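Side-chain contacts in glutamate racemase (Francisella tularensis subsp. tularensis, PDB 3OUT), which is an alpha/beta protein of the Asp/Glu/hydantoin racemase family, with a D-glutamic acid molecule bound among residues drawn from both of its parallel-sheet halves: residues I10-S15 against K24-I29; V70-I75 against K213-L218; Y173-N178 against K198-K203; S195-K198 against K203-D206. All blocks are in the same frame, centred on the assembly; numbering follows the deposited sequence.

Interaction 1 of 4, residues I10-S15 against K24-I29; sequences IGVFDS and KNLMSI. With DGL (D-glutamic acid), chain E.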
loop_
_atom_site.group_PDB
_atom_site.type_symbol
_atom_site.label_atom_id
_atom_site.label_comp_id
_atom_site.label_asym_id
_atom_site.label_seq_id
_atom_site.Cartn_x
_atom_site.Cartn_y
_atom_site.Cartn_z
ATOM N N ILE B 10 1.864 -19.035 -16.922
ATOM C CA ILE B 10 0.486 -18.877 -16.444
ATOM C C ILE B 10 0.565 -18.086 -15.128
ATOM O O ILE B 10 1.420 -18.360 -14.303
ATOM C CB ILE B 10 -0.119 -20.258 -16.135
ATOM C CG1 ILE B 10 -0.248 -21.079 -17.412
ATOM C CG2 ILE B 10 -1.487 -20.131 -15.447
ATOM C CD1 ILE B 10 -0.429 -22.596 -17.160
ATOM N N GLY B 11 -0.308 -17.103 -14.969
ATOM C CA GLY B 11 -0.413 -16.342 -13.732
ATOM C C GLY B 11 -1.515 -16.901 -12.862
ATOM O O GLY B 11 -2.671 -16.969 -13.297
ATOM N N VAL B 12 -1.175 -17.260 -11.632
ATOM C CA VAL B 12 -2.138 -17.645 -10.665
ATOM C C VAL B 12 -2.285 -16.492 -9.658
ATOM O O VAL B 12 -1.342 -16.159 -8.927
ATOM C CB VAL B 12 -1.765 -18.968 -9.906
ATOM C CG1 VAL B 12 -2.789 -19.226 -8.791
ATOM C CG2 VAL B 12 -1.604 -20.140 -10.868
ATOM N N PHE B 13 -3.478 -15.892 -9.683
ATOM C CA PHE B 13 -3.824 -14.630 -9.010
ATOM C C PHE B 13 -4.603 -14.911 -7.726
ATOM O O PHE B 13 -5.749 -15.363 -7.781
ATOM C CB PHE B 13 -4.620 -13.835 -10.048
ATOM C CG PHE B 13 -4.909 -12.358 -9.710
ATOM C CD1 PHE B 13 -5.100 -11.897 -8.418
ATOM C CD2 PHE B 13 -5.045 -11.447 -10.742
ATOM C CE1 PHE B 13 -5.403 -10.566 -8.205
ATOM C CE2 PHE B 13 -5.374 -10.136 -10.529
ATOM C CZ PHE B 13 -5.507 -9.676 -9.270
ATOM N N ASP B 14 -3.967 -14.673 -6.571
ATOM C CA ASP B 14 -4.578 -14.985 -5.283
ATOM C C ASP B 14 -4.617 -13.721 -4.440
ATOM O O ASP B 14 -3.849 -12.759 -4.654
ATOM C CB ASP B 14 -3.728 -16.057 -4.574
ATOM C CG ASP B 14 -4.435 -16.773 -3.438
ATOM O OD1 ASP B 14 -5.681 -16.615 -3.244
ATOM O OD2 ASP B 14 -3.697 -17.526 -2.711
ATOM N N SER B 15 -5.478 -13.764 -3.441
ATOM C CA SER B 15 -5.372 -12.846 -2.303
ATOM C C SER B 15 -4.188 -13.337 -1.444
ATOM O O SER B 15 -3.209 -12.608 -1.227
ATOM C CB SER B 15 -6.703 -12.808 -1.533
ATOM O OG SER B 15 -7.189 -14.139 -1.359
ATOM N N LYS B 24 -1.014 -26.471 -7.444
ATOM C CA LYS B 24 -0.987 -27.917 -7.312
ATOM C C LYS B 24 -1.794 -28.569 -8.474
ATOM O O LYS B 24 -1.322 -29.498 -9.160
ATOM C CB LYS B 24 -1.512 -28.322 -5.933
ATOM C CG LYS B 24 -1.667 -29.839 -5.704
ATOM C CD LYS B 24 -2.565 -30.143 -4.495
ATOM C CE LYS B 24 -4.076 -29.997 -4.820
ATOM N NZ LYS B 24 -5.006 -30.264 -3.650
ATOM N N ASN B 25 -2.990 -28.056 -8.696
ATOM C CA ASN B 25 -3.864 -28.627 -9.699
ATOM C C ASN B 25 -3.232 -28.491 -11.076
ATOM O O ASN B 25 -3.229 -29.351 -11.844
ATOM C CB ASN B 25 -5.241 -27.952 -9.691
ATOM C CG ASN B 25 -6.076 -28.282 -8.455
ATOM O OD1 ASN B 25 -5.987 -29.324 -7.896
ATOM N ND2 ASN B 25 -6.912 -27.398 -8.111
ATOM N N LEU B 26 -2.705 -27.311 -11.344
ATOM C CA LEU B 26 -2.080 -27.052 -12.636
ATOM C C LEU B 26 -0.895 -27.955 -12.871
ATOM O O LEU B 26 -0.692 -28.406 -13.941
ATOM C CB LEU B 26 -1.670 -25.568 -12.834
ATOM C CG LEU B 26 -2.799 -24.546 -12.912
ATOM C CD1 LEU B 26 -2.238 -23.133 -12.903
ATOM C CD2 LEU B 26 -3.706 -24.728 -14.119
HETATM N N MSE B 27 -0.117 -28.187 -11.820
HETATM C CA MSE B 27 1.070 -29.027 -11.911
HETATM C C MSE B 27 0.697 -30.472 -12.208
HETATM O O MSE B 27 1.535 -31.261 -12.645
HETATM C CB MSE B 27 1.883 -28.947 -10.618
HETATM C CG MSE B 27 2.690 -27.668 -10.469
HETATM SE SE MSE B 27 3.595 -27.545 -8.746
HETATM C CE MSE B 27 2.043 -27.713 -7.577
ATOM N N SER B 28 -0.564 -30.818 -11.969
ATOM C CA SER B 28 -1.029 -32.177 -12.219
ATOM C C SER B 28 -1.604 -32.406 -13.610
ATOM O O SER B 28 -1.665 -33.516 -14.016
ATOM C CB SER B 28 -2.056 -32.617 -11.169
ATOM O OG SER B 28 -3.322 -32.121 -11.455
ATOM N N ILE B 29 -2.020 -31.324 -14.280
ATOM C CA ILE B 29 -2.615 -31.447 -15.633
ATOM C C ILE B 29 -1.776 -30.788 -16.730
ATOM O O ILE B 29 -1.972 -31.090 -17.921
ATOM C CB ILE B 29 -4.091 -30.951 -15.721
ATOM C CG1 ILE B 29 -4.211 -29.458 -15.418
ATOM C CG2 ILE B 29 -4.983 -31.729 -14.766
ATOM C CD1 ILE B 29 -5.653 -28.950 -15.469
HETATM N N DGL E . -7.504 -15.714 0.947
HETATM C CA DGL E . -8.866 -15.464 1.535
HETATM C C DGL E . -8.931 -14.097 2.154
HETATM O O DGL E . -8.071 -13.245 1.835
HETATM C CB DGL E . -10.001 -15.531 0.520
HETATM C CG DGL E . -10.048 -16.812 -0.326
HETATM C CD DGL E . -11.318 -16.994 -1.134
HETATM O OE1 DGL E . -12.281 -16.228 -0.950
HETATM O OE2 DGL E . -11.348 -17.966 -1.942
HETATM O OXT DGL E . -9.878 -13.795 2.920
#
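The CA atoms of Ile10 and Leu26, 9.4 Å apart, mark the nearest approach of segment 10-15 to segment 24-29, the one on strand 10-14 and the other on helix 20-29. The two are consecutive elements of a beta-alpha-beta unit that strand 35-39 completes, and the separation is that of a helix laid on a parallel sheet, spanned by side chains alone. Ile10 and Val12, alternate residues of the strand, turn the same face to the helix, while Phe13 packs on the other side of the sheet against helices 51-67 and 78-92.

Leu26 reaches the strand with one methyl, CD1. Its CG sits beside the backbone N (chi1 -66°), and CD1 meets Val12 CG2 tip to tip at 3.7 Å and Ile10 CG2 more slantwise at 4.0 Å. All three side chains are buried.

Polar groups lie away from this apolar contact. On the helix, Asn25 O takes both Ser28 N and Ser28 OG, the hydroxyl at 2.8 Å and 20° from the carbonyl plane. At the C-terminal end of the strand, as is usual for alpha/beta folds, the chain runs into the ligand pocket. Asp14 OD2 is held by Tyr37 OH and Gly19 N, and Ser15 OG, of the pocket, accepts a 2.8 Å hydrogen bond from N of the D-glutamic acid.

Interaction 2 of 4, residues V70-I75 against K213-L218; sequences VKAIII and KMLYSL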
loop_
_atom_site.group_PDB
_atom_site.type_symbol
_atom_site.label_atom_id
_atom_site.label_comp_id
_atom_site.label_asym_id
_atom_site.label_seq_id
_atom_site.Cartn_x
_atom_site.Cartn_y
_atom_site.Cartn_z
ATOM N N VAL B 70 2.417 -12.739 -18.632
ATOM C CA VAL B 70 1.727 -14.031 -18.548
ATOM C C VAL B 70 0.880 -14.248 -19.807
ATOM O O VAL B 70 0.374 -13.276 -20.373
ATOM C CB VAL B 70 0.863 -14.171 -17.280
ATOM C CG1 VAL B 70 1.751 -14.123 -15.997
ATOM C CG2 VAL B 70 -0.242 -13.083 -17.207
ATOM N N LYS B 71 0.653 -15.497 -20.202
ATOM C CA LYS B 71 -0.246 -15.787 -21.361
ATOM C C LYS B 71 -1.718 -15.965 -20.990
ATOM O O LYS B 71 -2.600 -15.914 -21.855
ATOM C CB LYS B 71 0.203 -17.021 -22.154
ATOM C CG LYS B 71 0.244 -18.286 -21.365
ATOM C CD LYS B 71 0.840 -19.425 -22.236
ATOM C CE LYS B 71 0.992 -20.663 -21.463
ATOM N NZ LYS B 71 1.612 -21.753 -22.381
ATOM N N ALA B 72 -1.972 -16.161 -19.697
ATOM C CA ALA B 72 -3.311 -16.375 -19.162
ATOM C C ALA B 72 -3.251 -16.136 -17.655
ATOM O O ALA B 72 -2.217 -16.317 -17.029
ATOM C CB ALA B 72 -3.830 -17.823 -19.432
ATOM N N ILE B 73 -4.377 -15.741 -17.112
ATOM C CA ILE B 73 -4.565 -15.557 -15.673
ATOM C C ILE B 73 -5.677 -16.464 -15.191
ATOM O O ILE B 73 -6.701 -16.528 -15.807
ATOM C CB ILE B 73 -4.884 -14.100 -15.361
ATOM C CG1 ILE B 73 -3.639 -13.244 -15.597
ATOM C CG2 ILE B 73 -5.356 -13.925 -13.877
ATOM C CD1 ILE B 73 -3.905 -11.756 -15.695
ATOM N N ILE B 74 -5.463 -17.131 -14.056
ATOM C CA ILE B 74 -6.536 -17.743 -13.325
ATOM C C ILE B 74 -6.664 -17.047 -11.976
ATOM O O ILE B 74 -5.693 -16.987 -11.203
ATOM C CB ILE B 74 -6.336 -19.270 -13.169
ATOM C CG1 ILE B 74 -7.353 -19.900 -12.203
ATOM C CG2 ILE B 74 -4.922 -19.619 -12.738
ATOM C CD1 ILE B 74 -7.534 -21.430 -12.548
ATOM N N ILE B 75 -7.848 -16.533 -11.698
ATOM C CA ILE B 75 -8.126 -15.940 -10.356
ATOM C C ILE B 75 -8.553 -17.071 -9.427
ATOM O O ILE B 75 -9.641 -17.651 -9.563
ATOM C CB ILE B 75 -9.196 -14.873 -10.424
ATOM C CG1 ILE B 75 -8.848 -13.822 -11.491
ATOM C CG2 ILE B 75 -9.411 -14.279 -9.008
ATOM C CD1 ILE B 75 -9.894 -12.654 -11.580
ATOM N N LYS B 213 -8.961 -26.990 -15.081
ATOM C CA LYS B 213 -9.380 -27.638 -16.344
ATOM C C LYS B 213 -9.874 -26.668 -17.396
ATOM O O LYS B 213 -9.598 -26.874 -18.580
ATOM C CB LYS B 213 -10.420 -28.701 -16.063
ATOM C CG LYS B 213 -9.821 -29.830 -15.262
ATOM C CD LYS B 213 -10.658 -31.058 -15.252
ATOM C CE LYS B 213 -12.009 -30.880 -14.702
ATOM N NZ LYS B 213 -12.753 -32.196 -14.748
HETATM N N MSE B 214 -10.582 -25.619 -16.967
HETATM C CA MSE B 214 -11.020 -24.571 -17.882
HETATM C C MSE B 214 -9.809 -23.894 -18.523
HETATM O O MSE B 214 -9.820 -23.589 -19.712
HETATM C CB MSE B 214 -11.964 -23.561 -17.190
HETATM C CG MSE B 214 -13.312 -24.155 -16.880
HETATM SE SE MSE B 214 -14.352 -22.863 -15.881
HETATM C CE MSE B 214 -16.133 -23.406 -16.506
ATOM N N LEU B 215 -8.777 -23.623 -17.726
ATOM C CA LEU B 215 -7.568 -23.037 -18.260
ATOM C C LEU B 215 -6.871 -24.020 -19.226
ATOM O O LEU B 215 -6.510 -23.628 -20.302
ATOM C CB LEU B 215 -6.627 -22.614 -17.137
ATOM C CG LEU B 215 -5.290 -22.020 -17.615
ATOM C CD1 LEU B 215 -5.501 -20.910 -18.634
ATOM C CD2 LEU B 215 -4.508 -21.494 -16.442
ATOM N N TYR B 216 -6.748 -25.293 -18.853
ATOM C CA TYR B 216 -6.220 -26.320 -19.755
ATOM C C TYR B 216 -6.960 -26.294 -21.119
ATOM O O TYR B 216 -6.324 -26.253 -22.183
ATOM C CB TYR B 216 -6.309 -27.737 -19.167
ATOM C CG TYR B 216 -5.925 -28.747 -20.213
ATOM C CD1 TYR B 216 -4.599 -29.079 -20.441
ATOM C CD2 TYR B 216 -6.893 -29.328 -21.016
ATOM C CE1 TYR B 216 -4.238 -29.962 -21.455
ATOM C CE2 TYR B 216 -6.548 -30.215 -22.035
ATOM C CZ TYR B 216 -5.216 -30.520 -22.247
ATOM O OH TYR B 216 -4.876 -31.400 -23.258
ATOM N N SER B 217 -8.296 -26.300 -21.093
ATOM C CA SER B 217 -9.041 -26.392 -22.353
ATOM C C SER B 217 -8.759 -25.197 -23.230
ATOM O O SER B 217 -8.579 -25.342 -24.439
ATOM C CB SER B 217 -10.535 -26.499 -22.104
ATOM O OG SER B 217 -10.802 -27.719 -21.474
ATOM N N LEU B 218 -8.684 -24.011 -22.614
ATOM C CA LEU B 218 -8.385 -22.816 -23.353
ATOM C C LEU B 218 -7.009 -22.888 -23.988
ATOM O O LEU B 218 -6.859 -22.576 -25.161
ATOM C CB LEU B 218 -8.490 -21.573 -22.471
ATOM C CG LEU B 218 -8.389 -20.202 -23.151
ATOM C CD1 LEU B 218 -9.090 -19.112 -22.309
ATOM C CD2 LEU B 218 -6.950 -19.821 -23.445
#
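Helix 208-221 packs on one face of the six-stranded parallel sheet of this alpha/beta fold, and within 213-218 it is Leu215 that meets Ala72 and Ile74 of strand 72-75. The helix follows closely on strand 203-205 of the other, four-stranded sheet, so the chain crosses from one half of the protein to the other just before this contact. At the closest point the CA atoms of Ile74 and Leu215 are 7.3 Å apart.

Leu215 works as a fork. Its CG stands anti to the backbone N (chi1 178°), and its two methyls divide between two strand residues. CD1 presses on the single methyl of Ala72, with 3.6 Å between Leu215 CD1 and Ala72 CB. CD2 turns to the branch methyl of Ile74, and there the approach is wider: Leu215 CD2 and Ile74 CG2 are 4.2 Å apart, the two side chains running at a slant to each other. Ile73, between the two strand residues, turns to the opposite face of the sheet and packs on Phe13.

The same leucine also touches Leu26 of helix 20-29, and Ile74 touches Ile22 there, so two helices share this apolar layer. All three residues that carry the contact are buried. Beside Ala72 in the chain, the ammonium of Lys71 is tied down by a salt bridge from NZ to Glu33 OE1 and by hydrogen bonds to the carbonyl oxygens of Asp6 and Leu224.

Interaction 3 of 4, residues Y173-N178 against K198-K203; sequences YFHDKN and KILDVK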
loop_
_atom_site.group_PDB
_atom_site.type_symbol
_atom_site.label_atom_id
_atom_site.label_comp_id
_atom_site.label_asym_id
_atom_site.label_seq_id
_atom_site.Cartn_x
_atom_site.Cartn_y
_atom_site.Cartn_z
ATOM N N TYR B 173 -27.868 -23.056 9.390
ATOM C CA TYR B 173 -28.729 -22.314 8.468
ATOM C C TYR B 173 -29.292 -23.201 7.342
ATOM O O TYR B 173 -30.384 -22.923 6.881
ATOM C CB TYR B 173 -27.965 -21.127 7.868
ATOM C CG TYR B 173 -28.636 -20.413 6.718
ATOM C CD1 TYR B 173 -29.710 -19.578 6.930
ATOM C CD2 TYR B 173 -28.170 -20.551 5.412
ATOM C CE1 TYR B 173 -30.311 -18.900 5.867
ATOM C CE2 TYR B 173 -28.765 -19.887 4.361
ATOM C CZ TYR B 173 -29.824 -19.067 4.590
ATOM O OH TYR B 173 -30.409 -18.390 3.560
ATOM N N PHE B 174 -28.546 -24.226 6.913
ATOM C CA PHE B 174 -28.931 -25.033 5.745
ATOM C C PHE B 174 -29.806 -26.227 6.088
ATOM O O PHE B 174 -30.312 -26.883 5.197
ATOM C CB PHE B 174 -27.701 -25.538 4.988
ATOM C CG PHE B 174 -26.869 -24.433 4.410
ATOM C CD1 PHE B 174 -27.262 -23.799 3.266
ATOM C CD2 PHE B 174 -25.692 -24.047 5.017
ATOM C CE1 PHE B 174 -26.500 -22.775 2.715
ATOM C CE2 PHE B 174 -24.928 -23.028 4.502
ATOM C CZ PHE B 174 -25.333 -22.387 3.346
ATOM N N HIS B 175 -29.961 -26.538 7.369
ATOM C CA HIS B 175 -30.602 -27.822 7.702
ATOM C C HIS B 175 -32.034 -27.947 7.177
ATOM O O HIS B 175 -32.424 -29.033 6.739
ATOM C CB HIS B 175 -30.537 -28.118 9.195
ATOM C CG HIS B 175 -29.210 -28.647 9.627
ATOM N ND1 HIS B 175 -28.599 -28.268 10.806
ATOM C CD2 HIS B 175 -28.366 -29.521 9.027
ATOM C CE1 HIS B 175 -27.435 -28.887 10.914
ATOM N NE2 HIS B 175 -27.267 -29.648 9.845
ATOM N N ASP B 176 -32.793 -26.863 7.181
ATOM C CA ASP B 176 -34.176 -26.923 6.673
ATOM C C ASP B 176 -34.314 -26.525 5.190
ATOM O O ASP B 176 -35.440 -26.382 4.708
ATOM C CB ASP B 176 -35.106 -26.040 7.533
ATOM C CG ASP B 176 -34.850 -24.561 7.356
ATOM O OD1 ASP B 176 -33.815 -24.198 6.799
ATOM O OD2 ASP B 176 -35.676 -23.741 7.793
ATOM N N LYS B 177 -33.204 -26.350 4.460
ATOM C CA LYS B 177 -33.285 -25.754 3.112
ATOM C C LYS B 177 -33.321 -26.777 1.983
ATOM O O LYS B 177 -33.515 -26.394 0.827
ATOM C CB LYS B 177 -32.096 -24.797 2.844
ATOM C CG LYS B 177 -31.900 -23.645 3.847
ATOM C CD LYS B 177 -33.159 -22.794 4.005
ATOM C CE LYS B 177 -32.885 -21.449 4.675
ATOM N NZ LYS B 177 -32.782 -21.537 6.158
ATOM N N ASN B 178 -33.105 -28.054 2.293
ATOM C CA ASN B 178 -33.122 -29.114 1.302
ATOM C C ASN B 178 -32.187 -28.820 0.112
ATOM O O ASN B 178 -32.542 -29.011 -1.065
ATOM C CB ASN B 178 -34.563 -29.362 0.811
ATOM C CG ASN B 178 -35.529 -29.649 1.942
ATOM O OD1 ASN B 178 -35.307 -30.565 2.741
ATOM N ND2 ASN B 178 -36.613 -28.861 2.023
ATOM N N LYS B 198 -19.618 -34.095 8.025
ATOM C CA LYS B 198 -20.252 -34.629 9.279
ATOM C C LYS B 198 -21.515 -33.867 9.699
ATOM O O LYS B 198 -22.450 -34.457 10.267
ATOM C CB LYS B 198 -19.297 -34.573 10.481
ATOM C CG LYS B 198 -18.254 -35.658 10.658
ATOM C CD LYS B 198 -17.422 -35.319 11.908
ATOM C CE LYS B 198 -16.569 -36.470 12.425
ATOM N NZ LYS B 198 -15.503 -36.868 11.450
ATOM N N ILE B 199 -21.529 -32.557 9.456
ATOM C CA ILE B 199 -22.626 -31.680 9.858
ATOM C C ILE B 199 -23.743 -31.606 8.803
ATOM O O ILE B 199 -24.937 -31.564 9.129
ATOM C CB ILE B 199 -22.104 -30.239 10.093
ATOM C CG1 ILE B 199 -20.883 -30.212 11.037
ATOM C CG2 ILE B 199 -23.217 -29.333 10.562
ATOM C CD1 ILE B 199 -20.997 -31.057 12.314
ATOM N N LEU B 200 -23.348 -31.561 7.537
ATOM C CA LEU B 200 -24.272 -31.340 6.457
ATOM C C LEU B 200 -23.971 -32.352 5.381
ATOM O O LEU B 200 -23.048 -32.194 4.587
ATOM C CB LEU B 200 -24.127 -29.897 5.956
ATOM C CG LEU B 200 -25.201 -29.385 5.023
ATOM C CD1 LEU B 200 -26.531 -29.314 5.787
ATOM C CD2 LEU B 200 -24.807 -28.019 4.456
ATOM N N ASP B 201 -24.766 -33.408 5.375
ATOM C CA ASP B 201 -24.559 -34.562 4.520
ATOM C C ASP B 201 -25.091 -34.321 3.105
ATOM O O ASP B 201 -26.141 -34.843 2.704
ATOM C CB ASP B 201 -25.255 -35.769 5.162
ATOM C CG ASP B 201 -24.923 -37.063 4.470
ATOM O OD1 ASP B 201 -23.773 -37.210 3.969
ATOM O OD2 ASP B 201 -25.823 -37.946 4.429
ATOM N N VAL B 202 -24.385 -33.478 2.353
ATOM C CA VAL B 202 -24.734 -33.202 0.958
ATOM C C VAL B 202 -23.482 -33.155 0.105
ATOM O O VAL B 202 -22.378 -33.077 0.644
ATOM C CB VAL B 202 -25.510 -31.876 0.834
ATOM C CG1 VAL B 202 -26.773 -31.924 1.648
ATOM C CG2 VAL B 202 -24.657 -30.715 1.267
ATOM N N LYS B 203 -23.646 -33.209 -1.215
ATOM C CA LYS B 203 -22.530 -33.152 -2.142
ATOM C C LYS B 203 -21.777 -31.827 -1.938
ATOM O O LYS B 203 -22.395 -30.781 -1.980
ATOM C CB LYS B 203 -23.031 -33.262 -3.582
ATOM C CG LYS B 203 -21.971 -33.114 -4.691
ATOM C CD LYS B 203 -22.508 -33.562 -6.092
ATOM C CE LYS B 203 -23.124 -32.410 -6.981
ATOM N NZ LYS B 203 -24.063 -32.840 -8.130
#
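His175 NE2 donates to Ile199 O across 3.1 Å, and the bond is almost straight, with an N-H...O angle of 173°. The oxygen lies in the plane of the imidazole, at its edge. Seen from the acceptor the fit is less regular, since NE2 stands 36° out of the carbonyl plane. With chi1 at -79° the imidazole lies beside its own backbone N, from where NE2 reaches the carbonyl.

The apolar half of the contact belongs to Leu200. Both of its methyls lie near Phe174 CB, CD2 the closer at 3.8 Å and also near the start of the aromatic ring. Leu200 CD1 in addition meets His175 CD2 at 3.7 Å, the histidine and leucine side chains passing in opposite directions. Phe174 and Leu200, by contrast, cross at about a right angle.

In the half of the alpha/beta fold built on the four-stranded parallel sheet, both segments are connections. Residues 173-178 lie between helix 161-171 and strand 181-184; residues 198-203 run from the end of helix 193-199 into strand 203-205. Each bends tightly. A type I turn spans Phe174 to Lys177, and an inverse gamma turn centred on Asp201 is closed by Val202 N to Leu200 O at 2.9 Å.

Just before the first turn, Tyr173 sets CD2 of its ring 3.8 Å above the centre of the Phe174 ring. Lys177 NZ is held at 2.9 Å by Tyr173 O and, in a salt bridge, at 2.9 Å by Asp176 OD1 through its syn lone pair.

Interaction 4 of 4, residues S195-K198 against K203-D206; sequences SIAK and KLID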
loop_
_atom_site.group_PDB
_atom_site.type_symbol
_atom_site.label_atom_id
_atom_site.label_comp_id
_atom_site.label_asym_id
_atom_site.label_seq_id
_atom_site.Cartn_x
_atom_site.Cartn_y
_atom_site.Cartn_z
ATOM N N SER B 195 -14.958 -32.380 8.126
ATOM C CA SER B 195 -15.761 -31.824 9.213
ATOM C C SER B 195 -17.077 -31.287 8.683
ATOM O O SER B 195 -18.100 -31.454 9.302
ATOM C CB SER B 195 -15.036 -30.717 9.962
ATOM O OG SER B 195 -13.819 -31.211 10.535
ATOM N N ILE B 196 -17.061 -30.623 7.530
ATOM C CA ILE B 196 -18.302 -30.118 6.943
ATOM C C ILE B 196 -19.269 -31.282 6.651
ATOM O O ILE B 196 -20.442 -31.203 6.964
ATOM C CB ILE B 196 -18.015 -29.267 5.680
ATOM C CG1 ILE B 196 -17.258 -27.999 6.084
ATOM C CG2 ILE B 196 -19.341 -28.887 4.936
ATOM C CD1 ILE B 196 -16.727 -27.153 4.938
ATOM N N ALA B 197 -18.749 -32.334 6.043
ATOM C CA ALA B 197 -19.539 -33.512 5.647
ATOM C C ALA B 197 -20.230 -34.177 6.841
ATOM O O ALA B 197 -21.311 -34.763 6.681
ATOM C CB ALA B 197 -18.667 -34.495 4.969
ATOM N N LYS B 198 -19.618 -34.095 8.025
ATOM C CA LYS B 198 -20.252 -34.629 9.279
ATOM C C LYS B 198 -21.515 -33.867 9.699
ATOM O O LYS B 198 -22.450 -34.457 10.267
ATOM C CB LYS B 198 -19.297 -34.573 10.481
ATOM C CG LYS B 198 -18.254 -35.658 10.658
ATOM C CD LYS B 198 -17.422 -35.319 11.908
ATOM C CE LYS B 198 -16.569 -36.470 12.425
ATOM N NZ LYS B 198 -15.503 -36.868 11.450
ATOM N N LYS B 203 -23.646 -33.209 -1.215
ATOM C CA LYS B 203 -22.530 -33.152 -2.142
ATOM C C LYS B 203 -21.777 -31.827 -1.938
ATOM O O LYS B 203 -22.395 -30.781 -1.980
ATOM C CB LYS B 203 -23.031 -33.262 -3.582
ATOM C CG LYS B 203 -21.971 -33.114 -4.691
ATOM C CD LYS B 203 -22.508 -33.562 -6.092
ATOM C CE LYS B 203 -23.124 -32.410 -6.981
ATOM N NZ LYS B 203 -24.063 -32.840 -8.130
ATOM N N LEU B 204 -20.475 -31.913 -1.688
ATOM C CA LEU B 204 -19.650 -30.697 -1.543
ATOM C C LEU B 204 -18.918 -30.391 -2.845
ATOM O O LEU B 204 -18.242 -31.254 -3.414
ATOM C CB LEU B 204 -18.672 -30.843 -0.369
ATOM C CG LEU B 204 -19.291 -31.285 0.962
ATOM C CD1 LEU B 204 -18.205 -31.442 2.077
ATOM C CD2 LEU B 204 -20.372 -30.362 1.435
ATOM N N ILE B 205 -19.019 -29.142 -3.311
ATOM C CA ILE B 205 -18.456 -28.735 -4.572
ATOM C C ILE B 205 -17.199 -27.891 -4.329
ATOM O O ILE B 205 -17.265 -26.823 -3.716
ATOM C CB ILE B 205 -19.457 -27.878 -5.384
ATOM C CG1 ILE B 205 -20.783 -28.604 -5.617
ATOM C CG2 ILE B 205 -18.834 -27.341 -6.710
ATOM C CD1 ILE B 205 -20.659 -29.843 -6.388
ATOM N N ASP B 206 -16.066 -28.371 -4.842
ATOM C CA ASP B 206 -14.801 -27.645 -4.728
ATOM C C ASP B 206 -14.414 -27.262 -6.140
ATOM O O ASP B 206 -14.018 -28.136 -6.903
ATOM C CB ASP B 206 -13.733 -28.551 -4.109
ATOM C CG ASP B 206 -12.340 -27.940 -4.133
ATOM O OD1 ASP B 206 -12.186 -26.804 -4.649
ATOM O OD2 ASP B 206 -11.406 -28.572 -3.537
#
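Ile196 is the first residue of 195-198 to touch the strand, and it does so with its branch methyl. CG2 stands anti to the backbone N and meets both methyls of Leu204 nearly equally, at 3.9 Å from Leu204 CD2 and 4.0 Å from Leu204 CD1. Ile196 also packs on Leu182, Leu184 and Leu171, which places it in the buried layer between helix and sheet.

One residue on, Ala197 is where the backbones come nearest, its CA lying 7.7 Å from that of Leu204. The two segments belong to the beta-alpha-beta unit of strand 181-184, helix 193-199 and strand 203-205, the last being an outermost strand, within this chain, of the four-stranded parallel sheet. Ala197 offers little bulk, and Leu204 CD1 settles against its backbone as well as its side chain: Ala197 N is 4.1 Å away and Ala197 CB 4.2 Å. The leucine keeps CG beside its own N (chi1 -51°), and its CD1 reaches Ala197 from there.

Farther along the strand segment, Asp206 introduces helix 208-221, with OD1 hydrogen-bonded to Ser208 OG.

How the interactions relate
The contacts fall into two pairs, one in each half of the molecule. Interactions 1 and 2 are fully buried and purely apolar, and they merge: strands 10-14 and 72-75 are neighbours, probably bonded from Gly11 O to Ile74 N, and Ile10 CG2 lies 3.5 Å from Leu215 CD2. Interactions 3 and 4 belong to the other half, share helix 193-199 and are only partly buried. Of these, interaction 4 repeats the helix-on-strand packing of interaction 1, whereas interaction 3, between two connections near the surface, alone adds a hydrogen bond across its segments. Interactions 1 and 3 have centres about 31 Å apart, on opposite sides of the chain's centre.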